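Local coordinates for acetylxylan esterase / glucomannan deacetylase (Cellvibrio japonicus, PDB 2W9X), which removes acetyl groups from plant cell wall polysaccharides, deacetylating xylan and, with a large preference, glucomannan, at residues F180-A185 / A190-N195; N247-A252 / A267-N272. One frame throughout, in Å; residues are numbered along the deposited sequence.

Contact 1: F180-A185 / A190-N195; sequences FGPLTA and ADYQIN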
loop_
_atom_site.group_PDB
_atom_site.type_symbol
_atom_site.label_atom_id
_atom_site.label_comp_id
_atom_site.label_asym_id
_atom_site.label_seq_id
_atom_site.Cartn_x
_atom_site.Cartn_y
_atom_site.Cartn_z
ATOM N N PHE B 180 4.505 18.920 -5.207
ATOM C CA PHE B 180 4.476 17.569 -5.775
ATOM C C PHE B 180 3.144 17.144 -6.416
ATOM O O PHE B 180 3.131 16.281 -7.295
ATOM C CB PHE B 180 4.941 16.534 -4.732
ATOM C CG PHE B 180 4.091 16.498 -3.474
ATOM C CD1 PHE B 180 2.872 15.786 -3.443
ATOM C CD2 PHE B 180 4.527 17.139 -2.310
ATOM C CE1 PHE B 180 2.083 15.740 -2.280
ATOM C CE2 PHE B 180 3.764 17.097 -1.150
ATOM C CZ PHE B 180 2.526 16.391 -1.135
ATOM N N GLY B 181 2.038 17.755 -5.999
ATOM C CA GLY B 181 0.719 17.393 -6.500
ATOM C C GLY B 181 0.480 17.728 -7.966
ATOM O O GLY B 181 0.240 16.824 -8.773
ATOM N N PRO B 182 0.529 19.022 -8.323
ATOM C CA PRO B 182 0.458 19.405 -9.752
ATOM C C PRO B 182 1.505 18.716 -10.628
ATOM O O PRO B 182 1.181 18.307 -11.742
ATOM C CB PRO B 182 0.658 20.920 -9.714
ATOM C CG PRO B 182 0.033 21.298 -8.416
ATOM C CD PRO B 182 0.572 20.223 -7.467
ATOM N N LEU B 183 2.733 18.564 -10.124
ATOM C CA LEU B 183 3.799 17.897 -10.884
ATOM C C LEU B 183 3.472 16.430 -11.144
ATOM O O LEU B 183 3.696 15.934 -12.250
ATOM C CB LEU B 183 5.159 17.998 -10.180
ATOM C CG LEU B 183 5.839 19.338 -9.907
ATOM C CD1 LEU B 183 7.170 19.059 -9.207
ATOM C CD2 LEU B 183 6.018 20.211 -11.177
ATOM N N THR B 184 2.944 15.735 -10.135
ATOM C CA THR B 184 2.471 14.363 -10.341
ATOM C C THR B 184 1.334 14.276 -11.380
ATOM O O THR B 184 1.390 13.452 -12.285
ATOM C CB THR B 184 2.094 13.674 -9.001
ATOM O OG1 THR B 184 3.218 13.749 -8.108
ATOM C CG2 THR B 184 1.741 12.214 -9.201
ATOM N N ALA B 185 0.314 15.115 -11.248
ATOM C CA ALA B 185 -0.815 15.091 -12.178
ATOM C C ALA B 185 -0.369 15.329 -13.638
ATOM O O ALA B 185 -0.850 14.682 -14.565
ATOM C CB ALA B 185 -1.831 16.108 -11.768
ATOM N N ALA B 190 -3.385 14.340 -16.046
ATOM C CA ALA B 190 -4.640 14.259 -15.296
ATOM C C ALA B 190 -5.056 15.625 -14.811
ATOM O O ALA B 190 -4.222 16.478 -14.531
ATOM C CB ALA B 190 -4.489 13.317 -14.105
ATOM N N ASP B 191 -6.360 15.840 -14.718
ATOM C CA ASP B 191 -6.841 17.022 -14.029
ATOM C C ASP B 191 -6.615 16.859 -12.532
ATOM O O ASP B 191 -6.525 15.734 -12.028
ATOM C CB ASP B 191 -8.311 17.290 -14.368
ATOM C CG ASP B 191 -8.469 17.954 -15.713
ATOM O OD1 ASP B 191 -7.838 19.013 -15.950
ATOM O OD2 ASP B 191 -9.210 17.400 -16.542
ATOM N N TYR B 192 -6.464 17.967 -11.815
ATOM C CA TYR B 192 -6.159 17.860 -10.391
ATOM C C TYR B 192 -6.852 18.893 -9.554
ATOM O O TYR B 192 -7.131 20.000 -10.023
ATOM C CB TYR B 192 -4.636 17.911 -10.119
ATOM C CG TYR B 192 -3.898 19.128 -10.672
ATOM C CD1 TYR B 192 -3.707 20.276 -9.897
ATOM C CD2 TYR B 192 -3.354 19.109 -11.963
ATOM C CE1 TYR B 192 -3.019 21.384 -10.403
ATOM C CE2 TYR B 192 -2.646 20.199 -12.468
ATOM C CZ TYR B 192 -2.481 21.325 -11.691
ATOM O OH TYR B 192 -1.793 22.389 -12.219
ATOM N N GLN B 193 -7.128 18.500 -8.312
ATOM C CA GLN B 193 -7.560 19.400 -7.254
ATOM C C GLN B 193 -6.560 19.276 -6.109
ATOM O O GLN B 193 -6.176 18.168 -5.740
ATOM C CB GLN B 193 -8.970 19.029 -6.769
ATOM C CG GLN B 193 -10.080 19.353 -7.776
ATOM C CD GLN B 193 -11.463 19.403 -7.129
ATOM O OE1 GLN B 193 -12.464 19.688 -7.794
ATOM N NE2 GLN B 193 -11.524 19.119 -5.826
ATOM N N ILE B 194 -6.128 20.418 -5.573
ATOM C CA ILE B 194 -5.204 20.469 -4.430
ATOM C C ILE B 194 -5.958 21.086 -3.256
ATOM O O ILE B 194 -5.932 22.291 -3.035
ATOM C CB ILE B 194 -3.899 21.269 -4.728
ATOM C CG1 ILE B 194 -3.279 20.861 -6.081
ATOM C CG2 ILE B 194 -2.899 21.145 -3.564
ATOM C CD1 ILE B 194 -2.801 19.385 -6.177
ATOM N N ASN B 195 -6.639 20.239 -2.503
ATOM C CA ASN B 195 -7.402 20.702 -1.358
ATOM C C ASN B 195 -6.559 20.592 -0.097
ATOM O O ASN B 195 -6.659 19.637 0.676
ATOM C CB ASN B 195 -8.712 19.930 -1.281
ATOM C CG ASN B 195 -9.568 20.166 -2.502
ATOM O OD1 ASN B 195 -9.666 21.302 -2.991
ATOM N ND2 ASN B 195 -10.167 19.103 -3.027
#

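Contact 2: N247-A252 / A267-N272; sequences NDFSTA and ADYVAN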
loop_
_atom_site.group_PDB
_atom_site.type_symbol
_atom_site.label_atom_id
_atom_site.label_comp_id
_atom_site.label_asym_id
_atom_site.label_seq_id
_atom_site.Cartn_x
_atom_site.Cartn_y
_atom_site.Cartn_z
ATOM N N ASN B 247 0.977 18.176 11.415
ATOM C CA ASN B 247 0.473 19.177 12.336
ATOM C C ASN B 247 -0.204 18.580 13.566
ATOM O O ASN B 247 -0.128 19.167 14.650
ATOM C CB ASN B 247 -0.425 20.168 11.622
ATOM C CG ASN B 247 0.349 20.999 10.628
ATOM O OD1 ASN B 247 -0.018 21.087 9.461
ATOM N ND2 ASN B 247 1.453 21.581 11.081
ATOM N N ASP B 248 -0.819 17.410 13.426
ATOM C CA ASP B 248 -1.341 16.719 14.625
ATOM C C ASP B 248 -0.226 16.422 15.612
ATOM O O ASP B 248 -0.422 16.571 16.816
ATOM C CB ASP B 248 -2.078 15.413 14.277
ATOM C CG ASP B 248 -3.262 15.652 13.388
ATOM O OD1 ASP B 248 -4.392 15.707 13.922
ATOM O OD2 ASP B 248 -3.052 15.819 12.158
ATOM N N PHE B 249 0.944 16.010 15.099
ATOM C CA PHE B 249 1.958 15.384 15.969
ATOM C C PHE B 249 3.302 16.104 16.127
ATOM O O PHE B 249 4.113 15.687 16.940
ATOM C CB PHE B 249 2.202 13.909 15.583
ATOM C CG PHE B 249 0.960 13.062 15.608
ATOM C CD1 PHE B 249 0.279 12.825 16.800
ATOM C CD2 PHE B 249 0.471 12.505 14.439
ATOM C CE1 PHE B 249 -0.873 12.039 16.821
ATOM C CE2 PHE B 249 -0.684 11.728 14.451
ATOM C CZ PHE B 249 -1.344 11.485 15.645
ATOM N N SER B 250 3.527 17.196 15.406
ATOM C CA SER B 250 4.856 17.791 15.405
ATOM C C SER B 250 5.243 18.495 16.717
ATOM O O SER B 250 6.408 18.872 16.908
ATOM C CB SER B 250 4.991 18.771 14.235
ATOM O OG SER B 250 4.112 19.855 14.409
ATOM N N THR B 251 4.265 18.685 17.605
ATOM C CA THR B 251 4.455 19.418 18.851
ATOM C C THR B 251 3.793 18.676 19.996
ATOM O O THR B 251 2.881 17.860 19.800
ATOM C CB THR B 251 3.852 20.859 18.818
ATOM O OG1 THR B 251 2.453 20.786 18.531
ATOM C CG2 THR B 251 4.544 21.759 17.792
ATOM N N ALA B 252 4.266 18.979 21.196
ATOM C CA ALA B 252 3.686 18.496 22.433
ATOM C C ALA B 252 2.341 19.176 22.685
ATOM O O ALA B 252 2.125 20.312 22.275
ATOM C CB ALA B 252 4.644 18.804 23.585
ATOM N N ALA B 267 -5.643 8.121 19.464
ATOM C CA ALA B 267 -6.936 7.473 19.299
ATOM C C ALA B 267 -7.873 8.334 18.437
ATOM O O ALA B 267 -8.498 7.853 17.493
ATOM C CB ALA B 267 -7.556 7.187 20.666
ATOM N N ASP B 268 -7.935 9.622 18.757
ATOM C CA ASP B 268 -8.827 10.550 18.069
ATOM C C ASP B 268 -8.383 10.801 16.620
ATOM O O ASP B 268 -9.226 10.858 15.718
ATOM C CB ASP B 268 -8.909 11.858 18.862
ATOM C CG ASP B 268 -10.018 12.779 18.381
ATOM O OD1 ASP B 268 -11.096 12.280 18.000
ATOM O OD2 ASP B 268 -9.822 14.011 18.414
ATOM N N TYR B 269 -7.068 10.921 16.401
ATOM C CA TYR B 269 -6.499 11.029 15.068
ATOM C C TYR B 269 -6.861 9.799 14.239
ATOM O O TYR B 269 -7.309 9.930 13.098
ATOM C CB TYR B 269 -4.963 11.182 15.142
ATOM C CG TYR B 269 -4.227 11.152 13.804
ATOM C CD1 TYR B 269 -3.953 12.335 13.107
ATOM C CD2 TYR B 269 -3.768 9.946 13.254
ATOM C CE1 TYR B 269 -3.255 12.317 11.882
ATOM C CE2 TYR B 269 -3.084 9.925 12.048
ATOM C CZ TYR B 269 -2.828 11.112 11.371
ATOM O OH TYR B 269 -2.170 11.072 10.183
ATOM N N VAL B 270 -6.655 8.612 14.798
ATOM C CA VAL B 270 -6.868 7.386 14.021
ATOM C C VAL B 270 -8.353 7.250 13.617
ATOM O O VAL B 270 -8.652 6.984 12.442
ATOM C CB VAL B 270 -6.305 6.092 14.716
ATOM C CG1 VAL B 270 -6.783 4.833 14.002
ATOM C CG2 VAL B 270 -4.774 6.100 14.760
ATOM N N ALA B 271 -9.263 7.462 14.576
ATOM C CA ALA B 271 -10.703 7.305 14.344
ATOM C C ALA B 271 -11.207 8.251 13.251
ATOM O O ALA B 271 -11.953 7.849 12.370
ATOM C CB ALA B 271 -11.500 7.513 15.645
ATOM N N ASN B 272 -10.802 9.512 13.318
ATOM C CA ASN B 272 -11.248 10.487 12.341
ATOM C C ASN B 272 -10.656 10.327 10.957
ATOM O O ASN B 272 -11.337 10.561 9.956
ATOM C CB ASN B 272 -11.016 11.892 12.867
ATOM C CG ASN B 272 -12.125 12.322 13.763
ATOM O OD1 ASN B 272 -13.159 12.773 13.283
ATOM N ND2 ASN B 272 -11.957 12.119 15.067
#

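Contact 1: F180-A185 / A190-N195
P182 lies over the ring of Y192, a CH-pi contact that forms one part of the interface between helix 180-187 and strand 191-196. CA of P182 stands 4.0 Å from the ring centroid and only 10° off the ring normal, while its CG comes to 3.6 Å from CE1 of Y192. The tyrosine reaches this place because its CG sits between the backbone N and the carbonyl carbon (chi1 55°), which turns the ring across the proline at about a right angle. Its hydroxyl is hydrogen-bonded to Q177 NE2 and R110 NH2, so the polar end is satisfied although the residue is buried.

A185, the residue most covered across the interface, adds a second apolar contact to the same ring: its methyl CB meets it obliquely, 3.4 Å from CD2 of Y192. I194 carries the packing on along the strand. Toward the start of the helix, its CD1 packs 3.7 Å from CD of P182 and 4.1 Å from CA of G181, where the lack of a side chain lets the isoleucine come close.

One hydrogen bond joins the two backbones: A190 N donates to A185 O over 3.0 Å, nearly straight at the hydrogen but from above the carbonyl plane. Helix and strand axes run almost antiparallel, at 169° and 8.4 Å apart, as expected where a helix turns back into an edge strand of the parallel sheet in the alpha/beta/alpha core of an SGNH (GDSL-like) hydrolase.

Contact 2: N247-A252 / A267-N272
Y269 receives the edge of F249 on its face, an edge-to-face aromatic pair that joins the short helix 246-249 to the long helix 262-283 within the SGNH hydrolase domain. Along 267-272, Y269 is the residue that makes the contact. Its CG is anti to the backbone N (chi1 174°), which carries the ring out from the helix to F249. The two centroids are 4.7 Å apart with the planes at 61°, and CZ of F249 approaches CG of Y269 to 3.4 Å. D248 meets the same ring at its edge, with carboxylate and ring planes 75° apart. That carboxylate accepts from the backbone N-H groups of I202, V203 and R204, a few residues after G199. D248 directly follows N247, which like G199 is a transition-state stabiliser by similarity. Helix 300-314 packs against both rings, E300 and Q304 touching F249 and V305 touching Y269. At the polar end of the tyrosine, OH is hydrogen-bonded to L244 O, while nearer the base of its ring CD1 of Y269 lies 3.4 Å from CG of D248.

In the fold
Contacts 1 and 2 are both buried and belong to the same esterase domain, yet they share no helix or strand and do not touch; their centres lie 25 Å apart. Contact 1 is central, its centre about 7 Å from that of the chain, and joins a helix to an outermost strand of the parallel sheet. Contact 2, its centre about 21 Å from that of the chain, joins two helices and has solvent-exposed neighbours within its second segment. Segments 180-185 and 190-195 meet through aliphatic and CH-pi packing plus a backbone bond; 247-252 and 267-272 rely on an aromatic pair and a carboxylate with partners elsewhere. I194 and D248 each lie about 11 Å, side chain to side chain, from the probable nucleophile S151.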